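PDB 6W5Q: peptidoglycan synthase activator LpoP from Pseudomonas aeruginosa, which probably activates a peptidoglycan synthase as a lipoprotein, this chain being its globular C-terminal domain. Local coordinates for residues Arg40-Ala45 and Ala72-Ser77; Arg54-Arg59 and Ala66-Val71. All blocks are in the same frame, centred on the assembly; numbering follows the deposited sequence.

Contact 1 of 2, residues Arg40-Ala45 and Ala72-Ser77. With SO4 (sulfate ion), chain I.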
ATOM      1  N   ARG A  40      -0.925 -10.059  -9.144  1.00 30.62           N
ATOM      2  CA  ARG A  40      -1.746 -10.392 -10.302  1.00 31.79           C
ATOM      3  C   ARG A  40      -2.664  -9.226 -10.648  1.00 28.17           C
ATOM      4  O   ARG A  40      -2.898  -8.937 -11.828  1.00 26.58           O
ATOM      5  CB  ARG A  40      -2.527 -11.692 -10.026  1.00 27.11           C
ATOM      6  CG  ARG A  40      -3.346 -12.247 -11.218  1.00 39.56           C
ATOM      7  CD  ARG A  40      -3.987 -13.615 -10.889  1.00 39.50           C
ATOM      8  NE  ARG A  40      -4.349 -14.415 -12.068  1.00 39.67           N
ATOM      9  CZ  ARG A  40      -5.602 -14.737 -12.416  1.00 48.71           C
ATOM     10  NH1 ARG A  40      -6.630 -14.322 -11.680  1.00 42.96           N
ATOM     11  NH2 ARG A  40      -5.840 -15.478 -13.504  1.00 39.00           N
ATOM     12  N   ALA A  41      -3.164  -8.518  -9.630  1.00 31.91           N
ATOM     13  CA  ALA A  41      -3.970  -7.322  -9.862  1.00 28.87           C
ATOM     14  C   ALA A  41      -3.223  -6.283 -10.704  1.00 30.65           C
ATOM     15  O   ALA A  41      -3.833  -5.587 -11.530  1.00 32.71           O
ATOM     16  CB  ALA A  41      -4.390  -6.725  -8.515  1.00 28.78           C
ATOM     17  N   GLN A  42      -1.901  -6.155 -10.497  1.00 29.59           N
ATOM     18  CA  GLN A  42      -1.095  -5.203 -11.268  1.00 33.27           C
ATOM     19  C   GLN A  42      -1.002  -5.561 -12.744  1.00 32.41           C
ATOM     20  O   GLN A  42      -0.783  -4.676 -13.575  1.00 33.11           O
ATOM     21  CB  GLN A  42       0.313  -5.118 -10.709  1.00 33.28           C
ATOM     22  CG  GLN A  42       0.405  -4.574  -9.327  1.00 34.62           C
ATOM     23  CD  GLN A  42       1.781  -4.023  -9.061  1.00 32.95           C
ATOM     24  OE1 GLN A  42       2.159  -2.991  -9.602  1.00 40.76           O
ATOM     25  NE2 GLN A  42       2.551  -4.724  -8.246  1.00 29.88           N
ATOM     26  N   ARG A  43      -1.111  -6.844 -13.098  1.00 36.89           N
ATOM     27  CA  ARG A  43      -1.110  -7.202 -14.515  1.00 32.49           C
ATOM     28  C   ARG A  43      -2.314  -6.611 -15.238  1.00 36.77           C
ATOM     29  O   ARG A  43      -2.238  -6.311 -16.438  1.00 38.26           O
ATOM     30  CB  ARG A  43      -1.086  -8.716 -14.669  1.00 33.50           C
ATOM     31  CG  ARG A  43       0.206  -9.361 -14.193  1.00 31.86           C
ATOM     32  CD  ARG A  43       0.028 -10.873 -14.066  1.00 31.98           C
ATOM     33  NE  ARG A  43      -0.216 -11.521 -15.352  1.00 28.63           N
ATOM     34  CZ  ARG A  43      -0.626 -12.778 -15.477  1.00 36.39           C
ATOM     35  NH1 ARG A  43      -0.834 -13.502 -14.382  1.00 31.41           N
ATOM     36  NH2 ARG A  43      -0.815 -13.314 -16.682  1.00 37.67           N
ATOM     37  N   ILE A  44      -3.427  -6.439 -14.525  1.00 33.24           N
ATOM     38  CA  ILE A  44      -4.620  -5.795 -15.068  1.00 35.27           C
ATOM     39  C   ILE A  44      -4.549  -4.279 -14.920  1.00 40.08           C
ATOM     40  O   ILE A  44      -4.940  -3.536 -15.823  1.00 45.06           O
ATOM     41  CB  ILE A  44      -5.870  -6.363 -14.366  1.00 42.03           C
ATOM     42  CG1 ILE A  44      -5.991  -7.867 -14.611  1.00 43.58           C
ATOM     43  CG2 ILE A  44      -7.119  -5.627 -14.802  1.00 45.37           C
ATOM     44  CD1 ILE A  44      -6.103  -8.658 -13.330  1.00 46.51           C
ATOM     45  N   ALA A  45      -4.065  -3.791 -13.790  1.00 37.71           N
ATOM     46  CA  ALA A  45      -4.125  -2.366 -13.469  1.00 37.86           C
ATOM     47  C   ALA A  45      -2.780  -1.944 -12.915  1.00 39.19           C
ATOM     48  O   ALA A  45      -2.614  -1.776 -11.700  1.00 42.53           O
ATOM     49  CB  ALA A  45      -5.259  -2.090 -12.485  1.00 37.17           C
ATOM     50  N   ALA A  72       4.361   1.940  -1.646  1.00 29.40           N
ATOM     51  CA  ALA A  72       3.474   3.030  -1.247  1.00 30.88           C
ATOM     52  C   ALA A  72       3.896   4.351  -1.884  1.00 30.52           C
ATOM     53  O   ALA A  72       3.045   5.168  -2.275  1.00 26.06           O
ATOM     54  CB  ALA A  72       3.445   3.155   0.275  1.00 27.26           C
ATOM     55  N   ARG A  73       5.211   4.579  -1.995  1.00 29.53           N
ATOM     56  CA  ARG A  73       5.692   5.805  -2.621  1.00 29.01           C
ATOM     57  C   ARG A  73       5.376   5.808  -4.101  1.00 31.28           C
ATOM     58  O   ARG A  73       5.141   6.866  -4.692  1.00 29.43           O
ATOM     59  CB  ARG A  73       7.195   5.977  -2.385  1.00 30.18           C
ATOM     60  CG  ARG A  73       7.536   6.576  -1.038  1.00 36.02           C
ATOM     61  CD  ARG A  73       8.735   7.526  -1.146  1.00 45.06           C
ATOM     62  NE  ARG A  73       8.761   8.561  -0.101  1.00 46.47           N
ATOM     63  CZ  ARG A  73       9.376   8.403   1.065  1.00 43.59           C
ATOM     64  NH1 ARG A  73      10.000   7.267   1.319  1.00 46.55           N
ATOM     65  NH2 ARG A  73       9.366   9.360   1.974  1.00 44.23           N
ATOM     66  N   ARG A  74       5.341   4.626  -4.710  1.00 33.36           N
ATOM     67  CA  ARG A  74       4.920   4.543  -6.098  1.00 30.80           C
ATOM     68  C   ARG A  74       3.416   4.792  -6.220  1.00 27.66           C
ATOM     69  O   ARG A  74       2.980   5.577  -7.065  1.00 28.74           O
ATOM     70  CB  ARG A  74       5.325   3.186  -6.695  1.00 29.93           C
ATOM     71  CG  ARG A  74       5.169   3.135  -8.204  1.00 31.04           C
ATOM     72  CD  ARG A  74       6.059   2.083  -8.846  1.00 32.17           C
ATOM     73  NE  ARG A  74       5.697   0.730  -8.452  1.00 29.67           N
ATOM     74  CZ  ARG A  74       4.776  -0.004  -9.072  1.00 36.12           C
ATOM     75  NH1 ARG A  74       4.101   0.489 -10.113  1.00 34.95           N
ATOM     76  NH2 ARG A  74       4.522  -1.229  -8.642  1.00 31.56           N
ATOM     77  N   GLY A  75       2.606   4.131  -5.392  1.00 25.77           N
ATOM     78  CA  GLY A  75       1.171   4.406  -5.411  1.00 29.43           C
ATOM     79  C   GLY A  75       0.862   5.885  -5.298  1.00 31.91           C
ATOM     80  O   GLY A  75       0.004   6.413  -6.014  1.00 32.37           O
ATOM     81  N   LEU A  76       1.600   6.581  -4.434  1.00 29.78           N
ATOM     82  CA  LEU A  76       1.419   8.017  -4.242  1.00 34.36           C
ATOM     83  C   LEU A  76       1.551   8.788  -5.550  1.00 36.92           C
ATOM     84  O   LEU A  76       0.739   9.667  -5.843  1.00 34.13           O
ATOM     85  CB  LEU A  76       2.441   8.506  -3.220  1.00 32.25           C
ATOM     86  CG  LEU A  76       2.229   9.729  -2.354  1.00 41.11           C
ATOM     87  CD1 LEU A  76       0.835   9.784  -1.773  1.00 42.06           C
ATOM     88  CD2 LEU A  76       3.252   9.644  -1.255  1.00 45.11           C
ATOM     89  N   SER A  77       2.547   8.457  -6.372  1.00 36.34           N
ATOM     90  CA  SER A  77       2.697   9.168  -7.636  1.00 35.11           C
ATOM     91  C   SER A  77       1.497   8.982  -8.571  1.00 41.11           C
ATOM     92  O   SER A  77       1.325   9.774  -9.505  1.00 48.98           O
ATOM     93  CB  SER A  77       3.988   8.729  -8.329  1.00 37.96           C
ATOM     94  OG  SER A  77       4.052   7.327  -8.475  1.00 38.60           O
TER
HETATM   95  S   SO4 I 301      -2.501 -16.353 -14.691  1.00 58.45           S
HETATM   96  O1  SO4 I 301      -1.930 -16.830 -13.429  1.00 41.75           O
HETATM   97  O2  SO4 I 301      -1.495 -16.209 -15.733  1.00 50.82           O
HETATM   98  O3  SO4 I 301      -3.550 -17.261 -15.155  1.00 59.01           O
HETATM   99  O4  SO4 I 301      -3.084 -15.038 -14.473  1.00 67.12           O
HETATM  100  O   HOH W   1       4.993  -3.861  -7.086  1.00 38.04           O
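Gln-42 and Arg-74 reach toward each other from opposite directions and meet amide to guanidinium, joining helix 31-44 to helix 65-78 across a tetratricopeptide-repeat (TPR) array of antiparallel helices. The two helices are not neighbours in the chain: helix 49-61 lies between them in sequence, and its Leu-52 is touched by both side chains. Even the nearest CA atoms, those of Gln-42 and Gly-75, are 11.5 Å apart, so this surface contact is a bridge between two long side chains, burying little area. NH2 of Arg-74 donates to OE1 of Gln-42 at 3.1 Å, with an N-H...O angle of 166°. The oxygen sits at the guanidinium edge, almost in its plane, and the amide and guanidinium are nearly coplanar. Arg-74 leaves its helix with CG anti to the backbone N (chi1 -168°) and then bends at chi3 (65°); the bonds from NH2 to Gln-42 and from NH1 to Tyr-78 OH fix the rotation of the guanidinium. A water at the same guanidinium edge, also in its plane, links the two groups a second time, accepting from NE2 of Gln-42 at 2.8 Å and, weakly, from NH2 of Arg-74. Elsewhere on the segment 40-45, one turn of helix presents Arg-40 and Arg-43 to a sulfate, probably from the crystallisation liquor. The extended Arg-40 chain brings its guanidinium edge to the anion, with NE 2.8 Å from sulfate O4; Arg-43 donates from NH2 to sulfate O2 at 3.1 Å and, weakly, from NH1 to O4, so that both arginines share O4.

Contact 2 of 2, residues Arg54-Arg59 and Ala66-Val71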
ATOM      1  N   ARG A  54      -2.874  -1.501  -1.008  1.00 30.73           N
ATOM      2  CA  ARG A  54      -3.057  -2.789  -0.341  1.00 29.48           C
ATOM      3  C   ARG A  54      -1.789  -3.620  -0.401  1.00 29.81           C
ATOM      4  O   ARG A  54      -1.477  -4.368   0.537  1.00 28.73           O
ATOM      5  CB  ARG A  54      -4.210  -3.565  -0.993  1.00 30.87           C
ATOM      6  CG  ARG A  54      -5.435  -2.727  -1.212  1.00 38.20           C
ATOM      7  CD  ARG A  54      -6.708  -3.526  -1.134  1.00 50.19           C
ATOM      8  NE  ARG A  54      -7.849  -2.620  -1.172  1.00 53.83           N
ATOM      9  CZ  ARG A  54      -9.085  -2.941  -0.813  1.00 61.21           C
ATOM     10  NH1 ARG A  54      -9.373  -4.168  -0.381  1.00 65.06           N
ATOM     11  NH2 ARG A  54     -10.038  -2.022  -0.883  1.00 64.27           N
ATOM     12  N   LEU A  55      -1.077  -3.549  -1.524  1.00 26.06           N
ATOM     13  CA  LEU A  55       0.178  -4.276  -1.647  1.00 30.05           C
ATOM     14  C   LEU A  55       1.189  -3.790  -0.613  1.00 29.82           C
ATOM     15  O   LEU A  55       1.828  -4.595   0.071  1.00 30.16           O
ATOM     16  CB  LEU A  55       0.713  -4.124  -3.072  1.00 27.72           C
ATOM     17  CG  LEU A  55       1.986  -4.911  -3.389  1.00 31.36           C
ATOM     18  CD1 LEU A  55       1.886  -6.308  -2.812  1.00 26.76           C
ATOM     19  CD2 LEU A  55       2.255  -4.942  -4.903  1.00 30.72           C
ATOM     20  N   ALA A  56       1.313  -2.468  -0.450  1.00 30.37           N
ATOM     21  CA  ALA A  56       2.222  -1.936   0.562  1.00 29.81           C
ATOM     22  C   ALA A  56       1.799  -2.385   1.951  1.00 30.91           C
ATOM     23  O   ALA A  56       2.642  -2.661   2.807  1.00 27.58           O
ATOM     24  CB  ALA A  56       2.264  -0.406   0.477  1.00 27.88           C
ATOM     25  N   GLN A  57       0.491  -2.487   2.186  1.00 31.06           N
ATOM     26  CA  GLN A  57       0.016  -2.925   3.488  1.00 30.21           C
ATOM     27  C   GLN A  57       0.450  -4.353   3.793  1.00 34.07           C
ATOM     28  O   GLN A  57       0.953  -4.648   4.890  1.00 28.24           O
ATOM     29  CB  GLN A  57      -1.495  -2.804   3.545  1.00 33.41           C
ATOM     30  CG  GLN A  57      -1.967  -1.471   4.037  1.00 36.17           C
ATOM     31  CD  GLN A  57      -3.318  -1.595   4.685  1.00 53.89           C
ATOM     32  OE1 GLN A  57      -4.329  -1.178   4.119  1.00 58.81           O
ATOM     33  NE2 GLN A  57      -3.352  -2.190   5.879  1.00 64.48           N
ATOM     34  N   VAL A  58       0.250  -5.259   2.832  1.00 33.15           N
ATOM     35  CA  VAL A  58       0.601  -6.662   3.024  1.00 31.00           C
ATOM     36  C   VAL A  58       2.097  -6.812   3.263  1.00 31.47           C
ATOM     37  O   VAL A  58       2.522  -7.569   4.145  1.00 30.53           O
ATOM     38  CB  VAL A  58       0.131  -7.487   1.812  1.00 29.00           C
ATOM     39  CG1 VAL A  58       0.626  -8.926   1.900  1.00 32.82           C
ATOM     40  CG2 VAL A  58      -1.372  -7.442   1.750  1.00 33.63           C
ATOM     41  N   ARG A  59       2.920  -6.109   2.473  1.00 29.33           N
ATOM     42  CA  ARG A  59       4.367  -6.176   2.677  1.00 32.85           C
ATOM     43  C   ARG A  59       4.738  -5.626   4.036  1.00 30.00           C
ATOM     44  O   ARG A  59       5.602  -6.179   4.727  1.00 28.91           O
ATOM     45  CB  ARG A  59       5.112  -5.391   1.604  1.00 26.50           C
ATOM     46  CG  ARG A  59       4.799  -5.809   0.179  1.00 33.66           C
ATOM     47  CD  ARG A  59       6.014  -6.372  -0.509  1.00 35.42           C
ATOM     48  NE  ARG A  59       5.735  -6.915  -1.843  1.00 34.00           N
ATOM     49  CZ  ARG A  59       5.722  -8.208  -2.166  1.00 32.15           C
ATOM     50  NH1 ARG A  59       5.990  -9.146  -1.248  1.00 30.92           N
ATOM     51  NH2 ARG A  59       5.463  -8.554  -3.420  1.00 33.14           N
ATOM     52  N   ALA A  66      11.079  -1.647   4.140  1.00 33.38           N
ATOM     53  CA  ALA A  66      11.688  -0.924   3.030  1.00 32.86           C
ATOM     54  C   ALA A  66      10.963  -1.220   1.720  1.00 29.74           C
ATOM     55  O   ALA A  66      10.736  -0.311   0.912  1.00 33.25           O
ATOM     56  CB  ALA A  66      13.176  -1.275   2.927  1.00 28.77           C
ATOM     57  N   GLN A  67      10.566  -2.478   1.508  1.00 30.17           N
ATOM     58  CA  GLN A  67       9.780  -2.833   0.323  1.00 33.86           C
ATOM     59  C   GLN A  67       8.457  -2.086   0.290  1.00 30.70           C
ATOM     60  O   GLN A  67       8.100  -1.478  -0.728  1.00 27.51           O
ATOM     61  CB  GLN A  67       9.513  -4.339   0.298  1.00 30.95           C
ATOM     62  CG  GLN A  67      10.638  -5.121  -0.267  1.00 29.52           C
ATOM     63  CD  GLN A  67      10.356  -6.602  -0.256  1.00 32.87           C
ATOM     64  OE1 GLN A  67       9.340  -7.069  -0.796  1.00 36.73           O
ATOM     65  NE2 GLN A  67      11.208  -7.345   0.415  1.00 32.76           N
ATOM     66  N   ALA A  68       7.692  -2.164   1.392  1.00 25.49           N
ATOM     67  CA  ALA A  68       6.394  -1.499   1.488  1.00 26.64           C
ATOM     68  C   ALA A  68       6.502  -0.024   1.188  1.00 31.83           C
ATOM     69  O   ALA A  68       5.606   0.564   0.568  1.00 28.10           O
ATOM     70  CB  ALA A  68       5.809  -1.667   2.897  1.00 27.58           C
ATOM     71  N   GLU A  69       7.582   0.602   1.664  1.00 28.52           N
ATOM     72  CA  GLU A  69       7.730   2.039   1.506  1.00 26.78           C
ATOM     73  C   GLU A  69       7.781   2.411   0.029  1.00 26.56           C
ATOM     74  O   GLU A  69       7.121   3.365  -0.405  1.00 30.34           O
ATOM     75  CB  GLU A  69       8.993   2.491   2.245  1.00 27.06           C
ATOM     76  CG  GLU A  69       9.172   3.990   2.320  1.00 36.03           C
ATOM     77  CD  GLU A  69      10.576   4.380   2.764  1.00 39.67           C
ATOM     78  OE1 GLU A  69      11.333   3.509   3.255  1.00 35.77           O
ATOM     79  OE2 GLU A  69      10.926   5.564   2.616  1.00 39.65           O
ATOM     80  N   GLN A  70       8.529   1.641  -0.766  1.00 26.06           N
ATOM     81  CA  GLN A  70       8.683   1.972  -2.184  1.00 30.18           C
ATOM     82  C   GLN A  70       7.403   1.720  -2.965  1.00 27.47           C
ATOM     83  O   GLN A  70       7.062   2.485  -3.876  1.00 30.01           O
ATOM     84  CB  GLN A  70       9.846   1.181  -2.786  1.00 30.68           C
ATOM     85  CG  GLN A  70      11.135   1.428  -2.065  1.00 28.80           C
ATOM     86  CD  GLN A  70      11.545   2.894  -2.076  1.00 31.37           C
ATOM     87  OE1 GLN A  70      12.149   3.363  -1.116  1.00 33.80           O
ATOM     88  NE2 GLN A  70      11.286   3.599  -3.177  1.00 27.09           N
ATOM     89  N   VAL A  71       6.679   0.660  -2.625  1.00 29.27           N
ATOM     90  CA  VAL A  71       5.382   0.428  -3.257  1.00 29.58           C
ATOM     91  C   VAL A  71       4.429   1.562  -2.925  1.00 26.97           C
ATOM     92  O   VAL A  71       3.756   2.105  -3.810  1.00 31.39           O
ATOM     93  CB  VAL A  71       4.800  -0.925  -2.821  1.00 31.30           C
ATOM     94  CG1 VAL A  71       3.394  -1.119  -3.417  1.00 29.85           C
ATOM     95  CG2 VAL A  71       5.752  -2.042  -3.204  1.00 29.88           C
TER
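Ala-56 and Ala-68 lie level where the segments 54-59 and 66-71 run antiparallel, their axes 172° apart in direction and 8.0 Å apart at closest approach, with the two CA atoms separated by 4.3 Å. Such proximity is possible because small methyl groups occupy the interface. The CB of Ala-68 packs against the backbone carbonyl of Ala-56, 3.3 Å from its O, and the exchange is reciprocal: the CB of Ala-56 lies 3.5 Å from the O of Ala-68. Each methyl therefore rests on the opposing backbone, while the two CB atoms themselves are farther apart. One turn along helix 65-78, Val-71 fills the adjoining position. Its CG1, anti to the backbone N (chi1 176°), extends toward helix 49-61 and packs against both the CB of Ala-56 and the CB of Leu-55, the latter at 4.0 Å. The Leu-55 and Val-71 side chains cross at about a right angle, and Leu-52 also touches Val-71. At the other end, the CB of Arg-59 covers the methyl of Ala-68, with 4.0 Å between the two CB atoms. The Arg-59 chain then bends at chi2 (-116°) and passes the amide of Gln-67, whose OE1 is 3.4 Å from CD. The closest approach is thus to the aliphatic CD of the arginine; its NH2 forms a salt bridge with Glu-39 of helix 31-44. Leu-92 of helix 83-99 packs on Ala-56 beside the interface. Consecutive antiparallel helices brought this close by small residues form the antiparallel helical hairpin characteristic of the TPR fold.

The centres of contacts 1 and 2 lie about 10 Å apart, and both use helix 65-78: its first half pairs with helix 49-61 in contact 2, and its second half reaches helix 31-44 in contact 1. Along the chain, the segments of contact 2 are nested within the loop closed by contact 1. The contacts also touch directly, through Gln-42 NE2 against Leu-55 CD2 at 3.4 Å and through the methyls of Ala-72 and Ala-56. Three successive helices are thus joined by close apolar packing between neighbours and by a polar bridge at the surface between the outer two, within the TPR region of this C-terminal domain.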